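PDB 6KU8: genome polyprotein from Rhinovirus C, which probably cleaves the viral polyprotein through its 3C cysteine protease, the portion present here, with the inhibitor rupintrivir bound in the substrate cleft. Local coordinates for residues K140-T145 / G169-G174; G148-V153 / A162-G167. All coordinates share one frame; numbering follows the deposited sequence.

Contact 1: K140-T145 / G169-G174; sequences KYNYPT and GRVGYG. With AG7 (4-{2-(4-fluoro-benzyl)-6-methyl-5-[(5-methyl-isoxazole-3-carbonyl)-amino]-4-oxo-heptanoylamino}-5-(2-oxo-pyrrolidin-3-yl)-pentanoic acid ethyl ester), chain B.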
loop_
_atom_site.group_PDB
_atom_site.type_symbol
_atom_site.label_atom_id
_atom_site.label_comp_id
_atom_site.label_asym_id
_atom_site.label_seq_id
_atom_site.Cartn_x
_atom_site.Cartn_y
_atom_site.Cartn_z
ATOM N N LYS A 140 6.982 0.638 -11.211
ATOM C CA LYS A 140 6.954 -0.713 -11.764
ATOM C C LYS A 140 8.193 -1.491 -11.340
ATOM O O LYS A 140 9.288 -0.930 -11.231
ATOM C CB LYS A 140 6.852 -0.697 -13.298
ATOM C CG LYS A 140 6.592 -2.094 -13.918
ATOM C CD LYS A 140 7.674 -2.561 -14.879
ATOM C CE LYS A 140 9.022 -1.960 -14.601
ATOM N NZ LYS A 140 9.984 -2.186 -15.725
ATOM N N TYR A 141 8.010 -2.795 -11.084
ATOM C CA TYR A 141 9.129 -3.662 -10.744
ATOM C C TYR A 141 9.022 -4.953 -11.547
ATOM O O TYR A 141 7.921 -5.472 -11.766
ATOM C CB TYR A 141 9.203 -3.959 -9.218
ATOM C CG TYR A 141 7.885 -3.752 -8.480
ATOM C CD1 TYR A 141 7.100 -4.826 -8.088
ATOM C CD2 TYR A 141 7.433 -2.475 -8.188
ATOM C CE1 TYR A 141 5.884 -4.625 -7.424
ATOM C CE2 TYR A 141 6.229 -2.265 -7.544
ATOM C CZ TYR A 141 5.461 -3.340 -7.164
ATOM O OH TYR A 141 4.271 -3.122 -6.513
ATOM N N ASN A 142 10.173 -5.452 -12.003
ATOM C CA ASN A 142 10.234 -6.687 -12.792
ATOM C C ASN A 142 10.238 -7.884 -11.843
ATOM O O ASN A 142 11.258 -8.528 -11.603
ATOM C CB ASN A 142 11.462 -6.691 -13.697
ATOM C CG ASN A 142 11.449 -5.543 -14.702
ATOM O OD1 ASN A 142 10.406 -5.217 -15.274
ATOM N ND2 ASN A 142 12.602 -4.922 -14.916
ATOM N N TYR A 143 9.062 -8.162 -11.278
ATOM C CA TYR A 143 8.872 -9.299 -10.400
ATOM C C TYR A 143 7.464 -9.839 -10.623
ATOM O O TYR A 143 6.522 -9.046 -10.740
ATOM C CB TYR A 143 9.072 -8.913 -8.929
ATOM C CG TYR A 143 8.940 -10.080 -7.990
ATOM C CD1 TYR A 143 10.050 -10.838 -7.619
ATOM C CD2 TYR A 143 7.702 -10.447 -7.497
ATOM C CE1 TYR A 143 9.918 -11.924 -6.761
ATOM C CE2 TYR A 143 7.554 -11.533 -6.657
ATOM C CZ TYR A 143 8.660 -12.269 -6.286
ATOM O OH TYR A 143 8.486 -13.339 -5.432
ATOM N N PRO A 144 7.282 -11.191 -10.691
ATOM C CA PRO A 144 5.939 -11.748 -10.984
ATOM C C PRO A 144 5.049 -11.816 -9.748
ATOM O O PRO A 144 4.750 -12.878 -9.186
ATOM C CB PRO A 144 6.275 -13.133 -11.559
ATOM C CG PRO A 144 7.583 -13.507 -10.895
ATOM C CD PRO A 144 8.346 -12.212 -10.769
ATOM N N THR A 145 4.614 -10.641 -9.302
ATOM C CA THR A 145 3.729 -10.551 -8.157
ATOM C C THR A 145 2.426 -11.297 -8.439
ATOM O O THR A 145 2.016 -11.473 -9.590
ATOM C CB THR A 145 3.444 -9.084 -7.835
ATOM O OG1 THR A 145 2.916 -8.452 -9.002
ATOM C CG2 THR A 145 4.740 -8.355 -7.419
ATOM N N GLY A 169 1.341 -10.947 -14.146
ATOM C CA GLY A 169 2.060 -12.203 -14.192
ATOM C C GLY A 169 3.548 -12.069 -14.436
ATOM O O GLY A 169 4.303 -12.996 -14.124
ATOM N N ARG A 170 3.990 -10.953 -14.985
ATOM C CA ARG A 170 5.405 -10.725 -15.247
ATOM C C ARG A 170 5.975 -9.574 -14.428
ATOM O O ARG A 170 7.091 -9.675 -13.927
ATOM C CB ARG A 170 5.632 -10.456 -16.752
ATOM C CG ARG A 170 5.350 -11.656 -17.659
ATOM C CD ARG A 170 6.263 -12.806 -17.294
ATOM N NE ARG A 170 7.650 -12.341 -17.329
ATOM C CZ ARG A 170 8.612 -12.719 -16.489
ATOM N NH1 ARG A 170 8.366 -13.593 -15.517
ATOM N NH2 ARG A 170 9.830 -12.208 -16.627
ATOM N N VAL A 171 5.232 -8.481 -14.265
ATOM C CA VAL A 171 5.701 -7.319 -13.519
ATOM C C VAL A 171 4.658 -6.950 -12.472
ATOM O O VAL A 171 3.515 -7.411 -12.505
ATOM C CB VAL A 171 5.971 -6.110 -14.425
ATOM C CG1 VAL A 171 7.032 -6.448 -15.490
ATOM C CG2 VAL A 171 4.664 -5.646 -15.055
ATOM N N GLY A 172 5.066 -6.090 -11.543
ATOM C CA GLY A 172 4.169 -5.560 -10.539
ATOM C C GLY A 172 4.128 -4.046 -10.618
ATOM O O GLY A 172 5.106 -3.406 -11.002
ATOM N N TYR A 173 2.976 -3.480 -10.260
ATOM C CA TYR A 173 2.757 -2.040 -10.229
ATOM C C TYR A 173 2.458 -1.648 -8.790
ATOM O O TYR A 173 1.616 -2.271 -8.136
ATOM C CB TYR A 173 1.589 -1.606 -11.137
ATOM C CG TYR A 173 1.654 -2.176 -12.538
ATOM C CD1 TYR A 173 2.386 -1.553 -13.528
ATOM C CD2 TYR A 173 0.977 -3.341 -12.861
ATOM C CE1 TYR A 173 2.446 -2.072 -14.822
ATOM C CE2 TYR A 173 1.041 -3.888 -14.139
ATOM C CZ TYR A 173 1.773 -3.247 -15.113
ATOM O OH TYR A 173 1.818 -3.775 -16.379
ATOM N N GLY A 174 3.161 -0.642 -8.302
ATOM C CA GLY A 174 2.917 -0.093 -6.976
ATOM C C GLY A 174 2.435 1.347 -7.092
ATOM O O GLY A 174 2.921 2.098 -7.937
HETATM C C01 AG7 B . -4.978 -6.361 -11.716
HETATM C C02 AG7 B . -6.186 -6.080 -10.839
HETATM O O03 AG7 B . -3.862 -6.551 -11.328
HETATM C C04 AG7 B . -5.859 -5.614 -9.427
HETATM C C05 AG7 B . -7.170 -5.019 -8.942
HETATM C C06 AG7 B . -7.360 -3.597 -9.494
HETATM C C07 AG7 B . -6.347 -2.661 -9.358
HETATM C C08 AG7 B . -6.512 -1.378 -9.855
HETATM C C09 AG7 B . -7.692 -1.021 -10.498
HETATM C C10 AG7 B . -8.709 -1.955 -10.639
HETATM C C11 AG7 B . -8.544 -3.241 -10.139
HETATM N N12 AG7 B . -4.302 -6.879 -7.738
HETATM C C13 AG7 B . -3.945 -8.179 -7.144
HETATM C C14 AG7 B . -2.463 -8.327 -7.443
HETATM C C15 AG7 B . -2.251 -8.659 -8.969
HETATM C C16 AG7 B . -0.735 -9.175 -9.169
HETATM N N17 AG7 B . -0.744 -10.169 -10.042
HETATM O O18 AG7 B . 0.216 -8.724 -8.624
HETATM C C19 AG7 B . -4.250 -8.454 -5.666
HETATM C C20 AG7 B . -5.516 -7.708 -5.217
HETATM C C21 AG7 B . -6.516 -8.836 -5.328
HETATM O O22 AG7 B . -7.811 -8.608 -5.785
HETATM O O23 AG7 B . -6.140 -9.923 -5.053
HETATM C C47 AG7 B . -5.409 -6.868 -8.679
HETATM O O48 AG7 B . -5.971 -7.889 -8.886
HETATM C C50 AG7 B . -8.542 -9.795 -5.860
HETATM C C53 AG7 B . -10.020 -9.437 -6.007
HETATM C C57 AG7 B . -5.387 -6.373 -13.177
HETATM N N58 AG7 B . -4.233 -6.423 -13.990
HETATM C C59 AG7 B . -4.265 -5.734 -15.233
HETATM O O60 AG7 B . -5.166 -5.092 -15.672
HETATM C C78 AG7 B . -6.208 -7.623 -13.502
HETATM C C81 AG7 B . -6.825 -7.591 -14.906
HETATM F F1 AG7 B . -7.844 0.248 -10.991
HETATM C C82 AG7 B . -5.323 -8.863 -13.337
HETATM C C83 AG7 B . -2.172 -10.435 -10.491
HETATM C C84 AG7 B . -3.042 -9.655 -9.401
HETATM C C1 AG7 B . -2.977 -5.968 -15.929
HETATM O O HOH W 1 2.662 -10.003 -11.867
#

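Contact 2: G148-V153 / A162-G167; sequences GQCGGV and AIHVGG. With AG7 (4-{2-(4-fluoro-benzyl)-6-methyl-5-[(5-methyl-isoxazole-3-carbonyl)-amino]-4-oxo-heptanoylamino}-5-(2-oxo-pyrrolidin-3-yl)-pentanoic acid ethyl ester), chain B.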
loop_
_atom_site.group_PDB
_atom_site.type_symbol
_atom_site.label_atom_id
_atom_site.label_comp_id
_atom_site.label_asym_id
_atom_site.label_seq_id
_atom_site.Cartn_x
_atom_site.Cartn_y
_atom_site.Cartn_z
ATOM N N GLY A 148 -3.491 -11.508 -4.267
ATOM C CA GLY A 148 -3.402 -11.620 -2.830
ATOM C C GLY A 148 -2.271 -10.832 -2.189
ATOM O O GLY A 148 -2.245 -10.701 -0.964
ATOM N N GLN A 149 -1.347 -10.290 -2.978
ATOM C CA GLN A 149 -0.265 -9.483 -2.444
ATOM C C GLN A 149 -0.584 -7.992 -2.449
ATOM O O GLN A 149 0.271 -7.190 -2.073
ATOM C CB GLN A 149 1.018 -9.757 -3.228
ATOM C CG GLN A 149 1.480 -11.194 -3.088
ATOM C CD GLN A 149 2.670 -11.501 -3.945
ATOM O OE1 GLN A 149 2.969 -10.773 -4.895
ATOM N NE2 GLN A 149 3.379 -12.580 -3.609
ATOM N N CYS A 150 -1.792 -7.599 -2.851
ATOM C CA CYS A 150 -2.101 -6.179 -2.878
ATOM C C CYS A 150 -2.073 -5.591 -1.473
ATOM O O CYS A 150 -2.392 -6.260 -0.483
ATOM C CB CYS A 150 -3.451 -5.920 -3.536
ATOM S SG CYS A 150 -3.280 -5.856 -5.335
ATOM N N GLY A 151 -1.723 -4.309 -1.411
ATOM C CA GLY A 151 -1.458 -3.628 -0.174
ATOM C C GLY A 151 -0.077 -3.874 0.372
ATOM O O GLY A 151 0.397 -3.083 1.194
ATOM N N GLY A 152 0.601 -4.930 -0.076
ATOM C CA GLY A 152 1.955 -5.183 0.369
ATOM C C GLY A 152 2.784 -3.918 0.276
ATOM O O GLY A 152 2.595 -3.123 -0.646
ATOM N N VAL A 153 3.695 -3.738 1.183
ATOM C CA VAL A 153 4.555 -2.594 1.202
ATOM C C VAL A 153 5.784 -2.778 0.297
ATOM O O VAL A 153 6.371 -3.800 0.302
ATOM C CB VAL A 153 5.043 -2.279 2.626
ATOM C CG1 VAL A 153 5.802 -0.992 2.635
ATOM C CG2 VAL A 153 3.920 -2.232 3.640
ATOM N N ALA A 162 5.932 2.511 -1.837
ATOM C CA ALA A 162 4.691 2.227 -2.555
ATOM C C ALA A 162 3.922 1.146 -1.809
ATOM O O ALA A 162 4.462 0.485 -0.923
ATOM C CB ALA A 162 4.955 1.778 -4.004
ATOM N N ILE A 163 2.638 1.002 -2.152
ATOM C CA ILE A 163 1.877 -0.199 -1.832
ATOM C C ILE A 163 1.560 -0.919 -3.138
ATOM O O ILE A 163 1.283 -0.286 -4.166
ATOM C CB ILE A 163 0.596 0.105 -1.025
ATOM C CG1 ILE A 163 -0.373 0.956 -1.864
ATOM C CG2 ILE A 163 0.980 0.732 0.345
ATOM C CD1 ILE A 163 -1.767 1.104 -1.245
ATOM N N HIS A 164 1.629 -2.240 -3.096
ATOM C CA HIS A 164 1.419 -3.042 -4.289
ATOM C C HIS A 164 -0.047 -3.005 -4.698
ATOM O O HIS A 164 -0.930 -3.218 -3.861
ATOM C CB HIS A 164 1.841 -4.487 -4.038
ATOM C CG HIS A 164 1.738 -5.325 -5.261
ATOM N ND1 HIS A 164 2.594 -5.168 -6.328
ATOM C CD2 HIS A 164 0.827 -6.252 -5.638
ATOM C CE1 HIS A 164 2.247 -6.002 -7.291
ATOM N NE2 HIS A 164 1.171 -6.661 -6.902
ATOM N N VAL A 165 -0.320 -2.762 -5.990
ATOM C CA VAL A 165 -1.726 -2.628 -6.385
ATOM C C VAL A 165 -2.096 -3.424 -7.641
ATOM O O VAL A 165 -3.282 -3.598 -7.927
ATOM C CB VAL A 165 -2.123 -1.148 -6.565
ATOM C CG1 VAL A 165 -2.067 -0.400 -5.235
ATOM C CG2 VAL A 165 -1.250 -0.471 -7.640
ATOM N N GLY A 166 -1.121 -3.929 -8.389
ATOM C CA GLY A 166 -1.481 -4.745 -9.540
ATOM C C GLY A 166 -0.299 -5.447 -10.171
ATOM O O GLY A 166 0.851 -5.288 -9.750
ATOM N N GLY A 167 -0.605 -6.254 -11.182
ATOM C CA GLY A 167 0.429 -6.959 -11.927
ATOM C C GLY A 167 -0.192 -7.736 -13.070
ATOM O O GLY A 167 -1.414 -7.839 -13.189
HETATM C C01 AG7 B . -4.978 -6.361 -11.716
HETATM C C02 AG7 B . -6.186 -6.080 -10.839
HETATM O O03 AG7 B . -3.862 -6.551 -11.328
HETATM C C04 AG7 B . -5.859 -5.614 -9.427
HETATM C C05 AG7 B . -7.170 -5.019 -8.942
HETATM C C06 AG7 B . -7.360 -3.597 -9.494
HETATM C C07 AG7 B . -6.347 -2.661 -9.358
HETATM C C08 AG7 B . -6.512 -1.378 -9.855
HETATM C C09 AG7 B . -7.692 -1.021 -10.498
HETATM C C10 AG7 B . -8.709 -1.955 -10.639
HETATM C C11 AG7 B . -8.544 -3.241 -10.139
HETATM N N12 AG7 B . -4.302 -6.879 -7.738
HETATM C C13 AG7 B . -3.945 -8.179 -7.144
HETATM C C14 AG7 B . -2.463 -8.327 -7.443
HETATM C C15 AG7 B . -2.251 -8.659 -8.969
HETATM C C16 AG7 B . -0.735 -9.175 -9.169
HETATM N N17 AG7 B . -0.744 -10.169 -10.042
HETATM O O18 AG7 B . 0.216 -8.724 -8.624
HETATM C C19 AG7 B . -4.250 -8.454 -5.666
HETATM C C20 AG7 B . -5.516 -7.708 -5.217
HETATM C C21 AG7 B . -6.516 -8.836 -5.328
HETATM O O22 AG7 B . -7.811 -8.608 -5.785
HETATM O O23 AG7 B . -6.140 -9.923 -5.053
HETATM C C47 AG7 B . -5.409 -6.868 -8.679
HETATM O O48 AG7 B . -5.971 -7.889 -8.886
HETATM C C50 AG7 B . -8.542 -9.795 -5.860
HETATM C C53 AG7 B . -10.020 -9.437 -6.007
HETATM C C57 AG7 B . -5.387 -6.373 -13.177
HETATM N N58 AG7 B . -4.233 -6.423 -13.990
HETATM C C59 AG7 B . -4.265 -5.734 -15.233
HETATM O O60 AG7 B . -5.166 -5.092 -15.672
HETATM C C78 AG7 B . -6.208 -7.623 -13.502
HETATM C C81 AG7 B . -6.825 -7.591 -14.906
HETATM F F1 AG7 B . -7.844 0.248 -10.991
HETATM C C82 AG7 B . -5.323 -8.863 -13.337
HETATM C C83 AG7 B . -2.172 -10.435 -10.491
HETATM C C84 AG7 B . -3.042 -9.655 -9.401
HETATM C C1 AG7 B . -2.977 -5.968 -15.929
#

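Contact 1: K140-T145 / G169-G174
The ring of Y141 lies flat over the backbone of G172, whose carbonyl O sits 3.5 Å above the ring plane, over its centre. Y141 CE1 comes 3.7 Å from G172 CA; having no side chain, G172 lets the flat phenol lie directly against its backbone, while CG2 of T145 meets the ring edge in plane. The unusual first torsion of Y141 (chi1 21°) folds the ring back across the partner strand and brings its hydroxyl to H164 ND1, a hydrogen bond that helps set the imidazole. Beneath the ring, Y141 and G172 form an antiparallel hydrogen-bonded pair: Y141 N donates to G172 O at 3.0 Å, and G172 N returns a nearly straight bond to Y141 O at 2.9 Å. The other face of the sheet carries K140, whose aliphatic CD crosses V171 CB at 4.0 Å, while its bent chain takes NZ to N142 OD1.

Past the strand ends, inverse gamma turns centred on N142 and P144 lead to T145. One water receives a weak bond from G169 N and donates to both T145 O and V171 O. T145 grips the inhibitor lactam twice: OG1 donates to AG7 O18 at 2.7 Å, and T145 O accepts from AG7 N17. This donor–acceptor pairing implies an S1 pocket suited to a glutamine side-chain amide, which the lactam mimics.

Contact 2: G148-V153 / A162-G167
H164 lays its imidazole along the loop, where H164 CD2 passes 3.7 Å from Q149 O and C150 CA lies at the ring edge, near its plane. CG stands anti to the backbone N (chi1 -176°), which carries the ring there and lets H164 NE2 donate to the lactam oxygen AG7 O18 at 2.9 Å, with an angle of 165° at the hydrogen. The sulfur of C150 sits obliquely to the same ring, C150 SG being 3.4 Å from V165 O. The inhibitor backbone runs beside the strand end: G167 N donates to AG7 O03 at 3.3 Å, and AG7 N58 donates back to G167 O at the same length. Lacking side chains, G166 and G167 let the inhibitor lie close along the strand.

In the chymotrypsin-like fold of 3C proteases, this loop carries the nucleophile, and C150 with H43 and E74 fits the expected Cys-His-Glu triad. G148 N, which donates to the ester carbonyl oxygen AG7 O23, belongs to the loop that forms the oxyanion hole in this family.

C150 itself is the second residue of a type II turn from Q149 to G152, closed by G152 N to Q149 O; the positive phi of G151 favours glycine. Two bonds in the carbonyl planes fasten the turn to the strand, G151 N to H164 O at 2.8 Å and H164 N to G152 O at 2.8 Å. Farther along, V153 faces I163 in an antiparallel non-hydrogen-bonded pair, and its branched side chain packs on L31. K146 N holds the Q149 amide through OE1, and N29 ND2 binds G151 O.

From the N terminus, the chain first builds the six-stranded barrel, then the second sheet; H43 and E74 come from the barrel half. Strand 138-141 of the second sheet opens the outer loop, which contact 1 closes when strand 172-176 returns beside it. Contact 2 is nested within that loop: residues 148-153 lead into strand 153-156, and strand 159-167 comes back against them. Strands 159-167 and 172-176 follow each other and are sheet neighbours, so Y173 N meets G166 O where V165 and G166 form a classic beta bulge. Both contacts touch the inhibitor, and their centres lie about 10 Å apart, joining the sheet to the nucleophile loop.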